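Local coordinates for fluoride-specific ion channel FluC (Bordetella pertussis, PDB 5NKQ), which forms a fluoride-specific ion channel in the inner membrane that lowers the fluoride concentration in the cell and does not transport chloride, at residues 35-40 against 103-108; 11-16 against 69-75; 42-47 against 78-82; 51-56 against 119-124. All blocks are in the same frame, centred on the assembly; numbering follows the deposited sequence.

Contact 1: 35-40 against 103-108; sequences WPWGTL and AYAGAS. With F (fluoride ion), chain J.
Tyr104 of helix 98-126 faces the start of helix 37-59, where the backbones lie 8.3 Å apart between Trp35 CA and Tyr104 CA and close to 6.4 Å between Leu40 CA and Ser108 CA. The contact forms part of one of the fluoride sites. Pro36 occupies the N-cap position and centres an inverse gamma turn. Trp35 and Tyr104 make a T-shaped pair with planes at 89°. The Tyr104 edge points at the six-membered ring of Trp35, with Tyr104 CD1 3.6 Å from Trp35 CZ2. Pro36 CG sits over one face of the Tyr104 ring, 4.0 Å from Tyr104 CZ. Tyr104 holds CG anti to its N (chi1 -178°), which carries the ring across to Pro36 and Thr39. Its OH is hydrogen-bonded to Glu88 of helix 83-95, and Thr39 OG1 bonds the other oxygen of that carboxylate. Thr39 meets the tyrosine through carbon, with CG2 3.5 Å from Tyr104 OH. Leu40 CD1 lies 3.5 Å from Ser108 OG. The fluoride lies 3.0 Å from Tyr104 OH, obliquely to the ring. Asn43 ND2 also bonds the ion. Ser108 OG lies 2.8 Å from the fluoride and equally near Tyr104 O, and its proton could serve either.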
# COMPACT_ATOMS: atom_id res chain seq x y z
N TRP A 35 7.90 -4.79 16.01
CA TRP A 35 8.07 -4.44 14.61
C TRP A 35 7.09 -5.26 13.77
O TRP A 35 7.02 -6.49 13.95
CB TRP A 35 9.51 -4.67 14.15
CG TRP A 35 9.85 -4.03 12.84
CD1 TRP A 35 9.75 -4.60 11.60
CD2 TRP A 35 10.36 -2.71 12.64
NE1 TRP A 35 10.16 -3.71 10.64
CE2 TRP A 35 10.54 -2.54 11.25
CE3 TRP A 35 10.67 -1.65 13.49
CZ2 TRP A 35 11.02 -1.36 10.70
CZ3 TRP A 35 11.15 -0.48 12.95
CH2 TRP A 35 11.32 -0.34 11.56
N PRO A 36 6.34 -4.63 12.87
CA PRO A 36 5.39 -5.38 12.01
C PRO A 36 6.10 -6.06 10.84
O PRO A 36 6.00 -5.67 9.68
CB PRO A 36 4.42 -4.28 11.55
CG PRO A 36 4.75 -3.05 12.37
CD PRO A 36 6.19 -3.18 12.71
N TRP A 37 6.84 -7.13 11.16
CA TRP A 37 7.60 -7.83 10.13
C TRP A 37 6.69 -8.50 9.10
O TRP A 37 7.09 -8.68 7.95
CB TRP A 37 8.52 -8.87 10.77
CG TRP A 37 9.67 -8.28 11.52
CD1 TRP A 37 9.83 -8.25 12.88
CD2 TRP A 37 10.82 -7.62 10.97
NE1 TRP A 37 11.01 -7.62 13.20
CE2 TRP A 37 11.64 -7.23 12.05
CE3 TRP A 37 11.24 -7.34 9.67
CZ2 TRP A 37 12.84 -6.56 11.86
CZ3 TRP A 37 12.44 -6.67 9.48
CH2 TRP A 37 13.23 -6.29 10.58
N GLY A 38 5.47 -8.86 9.49
CA GLY A 38 4.56 -9.50 8.55
C GLY A 38 4.06 -8.53 7.48
O GLY A 38 4.05 -8.86 6.29
N THR A 39 3.63 -7.34 7.90
CA THR A 39 3.22 -6.33 6.94
C THR A 39 4.37 -5.92 6.04
O THR A 39 4.20 -5.76 4.83
CB THR A 39 2.66 -5.10 7.67
OG1 THR A 39 1.63 -5.50 8.58
CG2 THR A 39 2.09 -4.10 6.67
N LEU A 40 5.57 -5.76 6.62
CA LEU A 40 6.73 -5.39 5.82
C LEU A 40 7.10 -6.50 4.84
O LEU A 40 7.43 -6.22 3.68
CB LEU A 40 7.91 -5.07 6.74
CG LEU A 40 9.19 -4.59 6.05
CD1 LEU A 40 8.92 -3.32 5.26
CD2 LEU A 40 10.29 -4.36 7.08
N ALA A 103 11.98 4.91 10.52
CA ALA A 103 12.68 3.73 10.02
C ALA A 103 11.70 2.76 9.36
O ALA A 103 12.04 2.12 8.36
CB ALA A 103 13.44 3.05 11.15
N TYR A 104 10.49 2.63 9.91
CA TYR A 104 9.51 1.74 9.31
C TYR A 104 8.99 2.29 7.99
O TYR A 104 8.79 1.53 7.03
CB TYR A 104 8.35 1.49 10.28
CG TYR A 104 7.32 0.52 9.76
CD1 TYR A 104 7.66 -0.78 9.45
CD2 TYR A 104 6.00 0.91 9.59
CE1 TYR A 104 6.72 -1.67 8.97
CE2 TYR A 104 5.05 0.03 9.12
CZ TYR A 104 5.42 -1.26 8.81
OH TYR A 104 4.47 -2.15 8.33
N ALA A 105 8.77 3.60 7.92
CA ALA A 105 8.38 4.21 6.65
C ALA A 105 9.51 4.14 5.64
O ALA A 105 9.28 3.89 4.45
CB ALA A 105 7.93 5.65 6.87
N GLY A 106 10.75 4.37 6.09
CA GLY A 106 11.88 4.29 5.19
C GLY A 106 12.14 2.88 4.68
O GLY A 106 12.42 2.68 3.50
N ALA A 107 12.04 1.89 5.57
CA ALA A 107 12.22 0.51 5.15
C ALA A 107 11.10 0.04 4.24
O ALA A 107 11.32 -0.79 3.35
CB ALA A 107 12.33 -0.41 6.37
N SER A 108 9.88 0.56 4.43
CA SER A 108 8.78 0.19 3.56
C SER A 108 8.87 0.89 2.21
O SER A 108 8.63 0.26 1.17
CB SER A 108 7.44 0.51 4.24
OG SER A 108 7.28 -0.24 5.43
F F J . 5.15 -1.99 5.45

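Contact 2: 11-16 against 69-75; sequences AIGIGA and LAAVTGF
Gly15 and Gly74 meet backbone to backbone where helix 6-30 crosses helix 65-79. The segment axes come within 6.8 Å at a crossing angle of -62°. Gly15 C is 3.4 Å from Gly74 C. Neither residue has a side chain, and the main chains themselves touch. CA-H...O contacts line the crossing. Phe75 CA approaches Gly15 O at 3.1 Å, and Ala16 CA approaches Gly74 O at 3.2 Å. At the earlier end Ala70 CB packs on Ala11 O and Ala11 CB.

Ile12 is the largest side chain of 11-16 that touches 69-75. Its CG1 stands anti to the carbonyl carbon (chi1 -68°) and chi2 is extended, which carries CD1 out to Thr73 and Leu69. Ile12 CG1 rests 3.5 Å from Leu69 O and also touches Leu69 CB. Ile12 CD1 reaches Thr73 CG2 at 3.8 Å. Thr73 turns that methyl to Ile12 because CG2, not OG1, lies anti to its N (chi1 -54°). The branch CG2 of Ile12 lies near Gly74 CA. Trp24 of the second subunit packs on Ile12, Leu69 and Thr73.

Phe75 behaves differently. It heads off from 11-16, and its ring packs on Leu18 and Leu22. Of its side chain only CB and the near ring edge touch 11-16, both at Gly15 O. Helix 65-79 has a wider pi-type turn here, and Phe75 N bonds Ala70 O. Close glycine-mediated crossing with CA-H...O contacts is a recognised mode of transmembrane helix packing.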
# COMPACT_ATOMS: atom_id res chain seq x y z
N ALA A 11 -11.52 -12.53 -12.07
CA ALA A 11 -10.07 -12.75 -12.02
C ALA A 11 -9.42 -11.88 -10.96
O ALA A 11 -8.47 -12.31 -10.29
CB ALA A 11 -9.46 -12.48 -13.40
N ILE A 12 -9.90 -10.64 -10.80
CA ILE A 12 -9.35 -9.77 -9.77
C ILE A 12 -9.78 -10.23 -8.39
O ILE A 12 -8.97 -10.26 -7.45
CB ILE A 12 -9.76 -8.31 -10.04
CG1 ILE A 12 -9.07 -7.79 -11.31
CG2 ILE A 12 -9.42 -7.42 -8.85
CD1 ILE A 12 -9.50 -6.41 -11.72
N GLY A 13 -11.05 -10.61 -8.24
CA GLY A 13 -11.53 -11.06 -6.94
C GLY A 13 -10.83 -12.31 -6.45
O GLY A 13 -10.47 -12.41 -5.28
N ILE A 14 -10.63 -13.28 -7.34
CA ILE A 14 -9.92 -14.50 -6.96
C ILE A 14 -8.47 -14.18 -6.60
O ILE A 14 -7.95 -14.68 -5.59
CB ILE A 14 -10.00 -15.54 -8.09
CG1 ILE A 14 -11.44 -16.00 -8.29
CG2 ILE A 14 -9.10 -16.73 -7.79
CD1 ILE A 14 -11.61 -17.01 -9.41
N GLY A 15 -7.81 -13.34 -7.40
CA GLY A 15 -6.45 -12.95 -7.07
C GLY A 15 -6.36 -12.18 -5.77
O GLY A 15 -5.53 -12.49 -4.91
N ALA A 16 -7.23 -11.18 -5.59
CA ALA A 16 -7.21 -10.38 -4.38
C ALA A 16 -7.51 -11.21 -3.14
O ALA A 16 -6.98 -10.94 -2.06
CB ALA A 16 -8.20 -9.22 -4.49
N LEU A 69 -4.41 -8.83 -14.60
CA LEU A 69 -5.42 -8.37 -13.65
C LEU A 69 -5.51 -9.30 -12.45
O LEU A 69 -5.69 -8.84 -11.31
CB LEU A 69 -6.77 -8.24 -14.35
CG LEU A 69 -6.88 -7.11 -15.38
CD1 LEU A 69 -8.21 -7.16 -16.10
CD2 LEU A 69 -6.67 -5.76 -14.72
N ALA A 70 -5.40 -10.61 -12.67
CA ALA A 70 -5.47 -11.55 -11.56
C ALA A 70 -4.19 -11.54 -10.74
O ALA A 70 -4.24 -11.69 -9.51
CB ALA A 70 -5.77 -12.95 -12.08
N ALA A 71 -3.04 -11.36 -11.38
CA ALA A 71 -1.74 -11.42 -10.72
C ALA A 71 -1.36 -10.09 -10.06
O ALA A 71 -0.99 -10.07 -8.89
CB ALA A 71 -0.66 -11.84 -11.71
N VAL A 72 -1.45 -8.99 -10.81
CA VAL A 72 -0.99 -7.70 -10.31
C VAL A 72 -2.14 -6.97 -9.62
O VAL A 72 -2.07 -6.70 -8.41
CB VAL A 72 -0.40 -6.84 -11.44
CG1 VAL A 72 0.13 -5.53 -10.88
CG2 VAL A 72 0.69 -7.60 -12.17
N THR A 73 -3.18 -6.64 -10.38
CA THR A 73 -4.32 -5.92 -9.80
C THR A 73 -4.98 -6.73 -8.70
O THR A 73 -5.40 -6.18 -7.67
CB THR A 73 -5.33 -5.57 -10.90
OG1 THR A 73 -4.66 -4.86 -11.95
CG2 THR A 73 -6.45 -4.70 -10.34
N GLY A 74 -5.09 -8.04 -8.89
CA GLY A 74 -5.71 -8.90 -7.90
C GLY A 74 -4.75 -9.36 -6.82
O GLY A 74 -4.78 -8.84 -5.70
N PHE A 75 -3.89 -10.33 -7.14
CA PHE A 75 -3.06 -10.97 -6.13
C PHE A 75 -2.14 -9.98 -5.44
O PHE A 75 -2.15 -9.84 -4.21
CB PHE A 75 -2.26 -12.11 -6.76
CG PHE A 75 -1.32 -12.79 -5.80
CD1 PHE A 75 -1.81 -13.67 -4.85
CD2 PHE A 75 0.04 -12.55 -5.85
CE1 PHE A 75 -0.95 -14.30 -3.96
CE2 PHE A 75 0.90 -13.17 -4.96
CZ PHE A 75 0.40 -14.05 -4.02

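Contact 3: 42-47 against 78-82; sequences ANLVGG and GLTTF. With NA (sodium ion), chain I; F (fluoride ion), chain J.
The break in the third transmembrane segment, just after helix 65-79, meets helix 37-59 at the centre of the channel subunit. Thr80 is the first residue to leave helical angles, and the extended chain beyond it exposes its peptide groups to Asn43. The Asn43 amide grips Thr81 at two points. Thr81 N donates to Asn43 OD1 at 2.9 Å in a nearly straight bond (163°), in the carbonyl plane. Asn43 ND2 donates to Thr81 O at 3.3 Å with a more bent angle of 139°. The two bonds fix the rotation of the amide. They are placed to orient Asn43 ND2 toward the fluoride, which this nitrogen binds at 2.8 Å. This break holds the central sodium of the dual-topology dimer: Thr80 O binds it at 2.2 Å, with Gly77 O and the same two carbonyls of the second subunit. One peptide thus faces the sodium with its oxygen and Asn43 with its NH. Thr80 OG1 bonds Leu76 O and reaches Phe82 N and Ser83 OG of the second subunit, while Thr80 CG2 packs on helix 37-59, 3.6 Å from Gly46 CA. Leu79 CD2 rests 3.9 Å from Gly46 CA. Ala42 CB lies 3.5 Å from Leu79 O.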
# COMPACT_ATOMS: atom_id res chain seq x y z
N ALA A 42 5.03 -8.65 3.49
CA ALA A 42 4.03 -8.64 2.43
C ALA A 42 4.30 -7.52 1.43
O ALA A 42 4.16 -7.72 0.21
CB ALA A 42 2.64 -8.49 3.03
N ASN A 43 4.71 -6.35 1.91
CA ASN A 43 4.98 -5.23 1.00
C ASN A 43 6.28 -5.44 0.24
O ASN A 43 6.37 -5.10 -0.95
CB ASN A 43 5.01 -3.92 1.78
CG ASN A 43 3.63 -3.45 2.18
OD1 ASN A 43 2.63 -3.79 1.54
ND2 ASN A 43 3.56 -2.65 3.25
N LEU A 44 7.30 -6.00 0.90
CA LEU A 44 8.57 -6.25 0.22
C LEU A 44 8.43 -7.33 -0.84
O LEU A 44 8.93 -7.19 -1.96
CB LEU A 44 9.65 -6.62 1.24
CG LEU A 44 10.15 -5.51 2.16
CD1 LEU A 44 11.20 -6.03 3.12
CD2 LEU A 44 10.69 -4.34 1.35
N VAL A 45 7.76 -8.44 -0.49
CA VAL A 45 7.55 -9.51 -1.46
C VAL A 45 6.67 -9.03 -2.61
O VAL A 45 6.94 -9.32 -3.78
CB VAL A 45 6.95 -10.75 -0.76
CG1 VAL A 45 6.46 -11.76 -1.78
CG2 VAL A 45 7.99 -11.38 0.16
N GLY A 46 5.61 -8.29 -2.29
CA GLY A 46 4.76 -7.76 -3.34
C GLY A 46 5.47 -6.76 -4.23
O GLY A 46 5.22 -6.70 -5.43
N GLY A 47 6.38 -5.97 -3.65
CA GLY A 47 7.16 -5.05 -4.45
C GLY A 47 8.09 -5.77 -5.41
O GLY A 47 8.26 -5.35 -6.56
N GLY A 78 -3.86 -7.46 -3.37
CA GLY A 78 -4.37 -7.95 -2.10
C GLY A 78 -3.26 -8.32 -1.14
O GLY A 78 -3.46 -8.33 0.07
N LEU A 79 -2.08 -8.61 -1.69
CA LEU A 79 -0.94 -8.98 -0.85
C LEU A 79 -0.34 -7.76 -0.16
O LEU A 79 -0.11 -7.78 1.05
CB LEU A 79 0.12 -9.70 -1.69
CG LEU A 79 1.44 -9.99 -0.98
CD1 LEU A 79 1.21 -10.89 0.23
CD2 LEU A 79 2.42 -10.62 -1.95
N THR A 80 -0.08 -6.70 -0.91
CA THR A 80 0.47 -5.49 -0.33
C THR A 80 -0.64 -4.65 0.30
O THR A 80 -1.83 -4.88 0.08
CB THR A 80 1.22 -4.67 -1.37
OG1 THR A 80 0.31 -4.23 -2.39
CG2 THR A 80 2.31 -5.52 -2.01
N THR A 81 -0.24 -3.67 1.10
CA THR A 81 -1.21 -2.82 1.78
C THR A 81 -0.56 -1.49 2.13
O THR A 81 0.58 -1.46 2.62
CB THR A 81 -1.76 -3.50 3.04
OG1 THR A 81 -2.58 -2.57 3.76
CG2 THR A 81 -0.63 -3.98 3.94
N PHE A 82 -1.28 -0.41 1.87
CA PHE A 82 -0.86 0.92 2.29
C PHE A 82 -1.59 1.39 3.54
O PHE A 82 -1.00 2.10 4.36
CB PHE A 82 -1.10 1.94 1.16
CG PHE A 82 -0.01 2.96 1.03
CD1 PHE A 82 0.17 3.93 1.99
CD2 PHE A 82 0.82 2.96 -0.08
CE1 PHE A 82 1.17 4.88 1.87
CE2 PHE A 82 1.82 3.90 -0.21
CZ PHE A 82 1.99 4.86 0.76
NA NA I . -3.62 -4.00 -0.95
F F J . 5.15 -1.99 5.45

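Contact 4: 51-56 against 119-124; sequences GVMVAL and GLATVR
Gly119 meets Gly51 at a close crossing of helices 37-59 and 98-126. The segment axes approach to 7.2 Å and cross at -44°. Gly119 C lies 3.4 Å from Gly51 C. With no side chain on either residue, the two main chains touch directly. Val52 CG2 packs beside Gly119 CA and O.

Leu120 follows and reaches back to helix 37-59. Its CG stands anti to the carbonyl carbon; this chi1 of -65° swings CG toward Gly51, and the CD2 branch of Leu120 comes within 3.3 Å of Gly51 O. The same methyl, Leu120 CD2, touches Val54 CG1 at 3.7 Å and lies near Ala55. Leu120 CA makes a CA-H...O contact with Gly51 O. Val90 of the second subunit also packs on Leu120.

One turn on, Val123 points toward helix 37-59 and splits its methyls. Val123 CG2 meets Val52 CG1 at 3.6 Å. Val123 CG1, anti to N (chi1 174°), meets Leu56 CD2 at 3.7 Å. Ala55 CB packs on CB and CG1 of Val123, 3.6 Å from Val123 CB.

Arg124 closes 119-124 at the exposed border of the contact. Its CG is 4.4 Å from Ala55 CB, and its guanidinium lies with one face by Leu120 CB. No hydrogen bond joins the two segments. The association therefore rests on close glycine contact and on the fit of small and branched apolar groups, and gives no direct contact with the ions.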
# COMPACT_ATOMS: atom_id res chain seq x y z
N GLY A 51 7.70 -6.14 -9.82
CA GLY A 51 8.82 -5.96 -10.74
C GLY A 51 9.01 -7.17 -11.63
O GLY A 51 9.34 -7.03 -12.81
N VAL A 52 8.79 -8.36 -11.09
CA VAL A 52 8.82 -9.58 -11.90
C VAL A 52 7.69 -9.56 -12.92
O VAL A 52 7.88 -9.86 -14.10
CB VAL A 52 8.75 -10.82 -11.00
CG1 VAL A 52 8.57 -12.08 -11.84
CG2 VAL A 52 10.00 -10.93 -10.13
N MET A 53 6.48 -9.20 -12.47
CA MET A 53 5.32 -9.23 -13.36
C MET A 53 5.44 -8.18 -14.46
O MET A 53 5.16 -8.48 -15.63
CB MET A 53 4.04 -9.03 -12.55
CG MET A 53 3.62 -10.25 -11.75
SD MET A 53 3.48 -11.73 -12.78
CE MET A 53 2.28 -11.20 -14.00
N VAL A 54 5.84 -6.96 -14.11
CA VAL A 54 5.97 -5.90 -15.12
C VAL A 54 6.96 -6.32 -16.20
O VAL A 54 6.74 -6.08 -17.39
CB VAL A 54 6.39 -4.58 -14.45
CG1 VAL A 54 6.92 -3.60 -15.49
CG2 VAL A 54 5.20 -3.97 -13.72
N ALA A 55 8.06 -6.98 -15.81
CA ALA A 55 9.04 -7.42 -16.79
C ALA A 55 8.51 -8.59 -17.61
O ALA A 55 8.80 -8.69 -18.81
CB ALA A 55 10.35 -7.78 -16.10
N LEU A 56 7.75 -9.49 -16.99
CA LEU A 56 7.19 -10.62 -17.72
C LEU A 56 6.11 -10.16 -18.71
O LEU A 56 6.03 -10.68 -19.83
CB LEU A 56 6.62 -11.65 -16.75
CG LEU A 56 7.62 -12.53 -16.01
CD1 LEU A 56 6.91 -13.44 -15.03
CD2 LEU A 56 8.44 -13.35 -17.01
N GLY A 119 13.20 -6.96 -8.94
CA GLY A 119 12.29 -7.80 -9.70
C GLY A 119 12.38 -7.56 -11.20
O GLY A 119 12.35 -8.51 -11.99
N LEU A 120 12.50 -6.29 -11.60
CA LEU A 120 12.69 -5.98 -13.01
C LEU A 120 14.01 -6.54 -13.53
O LEU A 120 14.07 -7.12 -14.62
CB LEU A 120 12.63 -4.47 -13.23
CG LEU A 120 11.29 -3.77 -12.95
CD1 LEU A 120 11.49 -2.27 -12.87
CD2 LEU A 120 10.28 -4.12 -14.02
N ALA A 121 15.08 -6.38 -12.75
CA ALA A 121 16.40 -6.82 -13.20
C ALA A 121 16.51 -8.34 -13.22
O ALA A 121 17.28 -8.89 -14.01
CB ALA A 121 17.49 -6.21 -12.32
N THR A 122 15.77 -9.03 -12.35
CA THR A 122 15.85 -10.49 -12.30
C THR A 122 15.31 -11.11 -13.58
O THR A 122 15.95 -12.00 -14.16
CB THR A 122 15.09 -11.01 -11.08
OG1 THR A 122 15.66 -10.47 -9.89
CG2 THR A 122 15.16 -12.53 -11.03
N VAL A 123 14.15 -10.66 -14.04
CA VAL A 123 13.55 -11.23 -15.24
C VAL A 123 14.33 -10.79 -16.48
O VAL A 123 14.59 -11.60 -17.38
CB VAL A 123 12.07 -10.84 -15.34
CG1 VAL A 123 11.48 -11.30 -16.66
CG2 VAL A 123 11.29 -11.44 -14.17
N ARG A 124 14.70 -9.51 -16.55
CA ARG A 124 15.45 -9.03 -17.71
C ARG A 124 16.81 -9.71 -17.82
O ARG A 124 17.34 -9.85 -18.93
CB ARG A 124 15.61 -7.51 -17.62
CG ARG A 124 14.31 -6.75 -17.81
CD ARG A 124 14.43 -5.30 -17.37
NE ARG A 124 13.18 -4.57 -17.58
CZ ARG A 124 12.96 -3.33 -17.15
NH1 ARG A 124 13.90 -2.68 -16.48
NH2 ARG A 124 11.79 -2.74 -17.39

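Contact 3 lies nearest the centre of the chain, and contacts 1, 2 and 4 lie 12 to 14 Å from it between centres. Contacts 1, 2 and 3 are buried; contact 4 is partly buried. Contacts 1 and 4 join the same helices, 37-59 and 98-126, about 23 Å apart between centres. One carries a polar fluoride site, the other an apolar glycine crossing. Contact 2 resembles contact 4 in its glycine pair but joins helices 6-30 and 65-79; Val72 and Met53 touch between them. Contacts 1 and 3 share the fluoride and touch through Thr39 and Thr81. Hydrogen bonds cross between segments in contact 3 alone, beside the sodium.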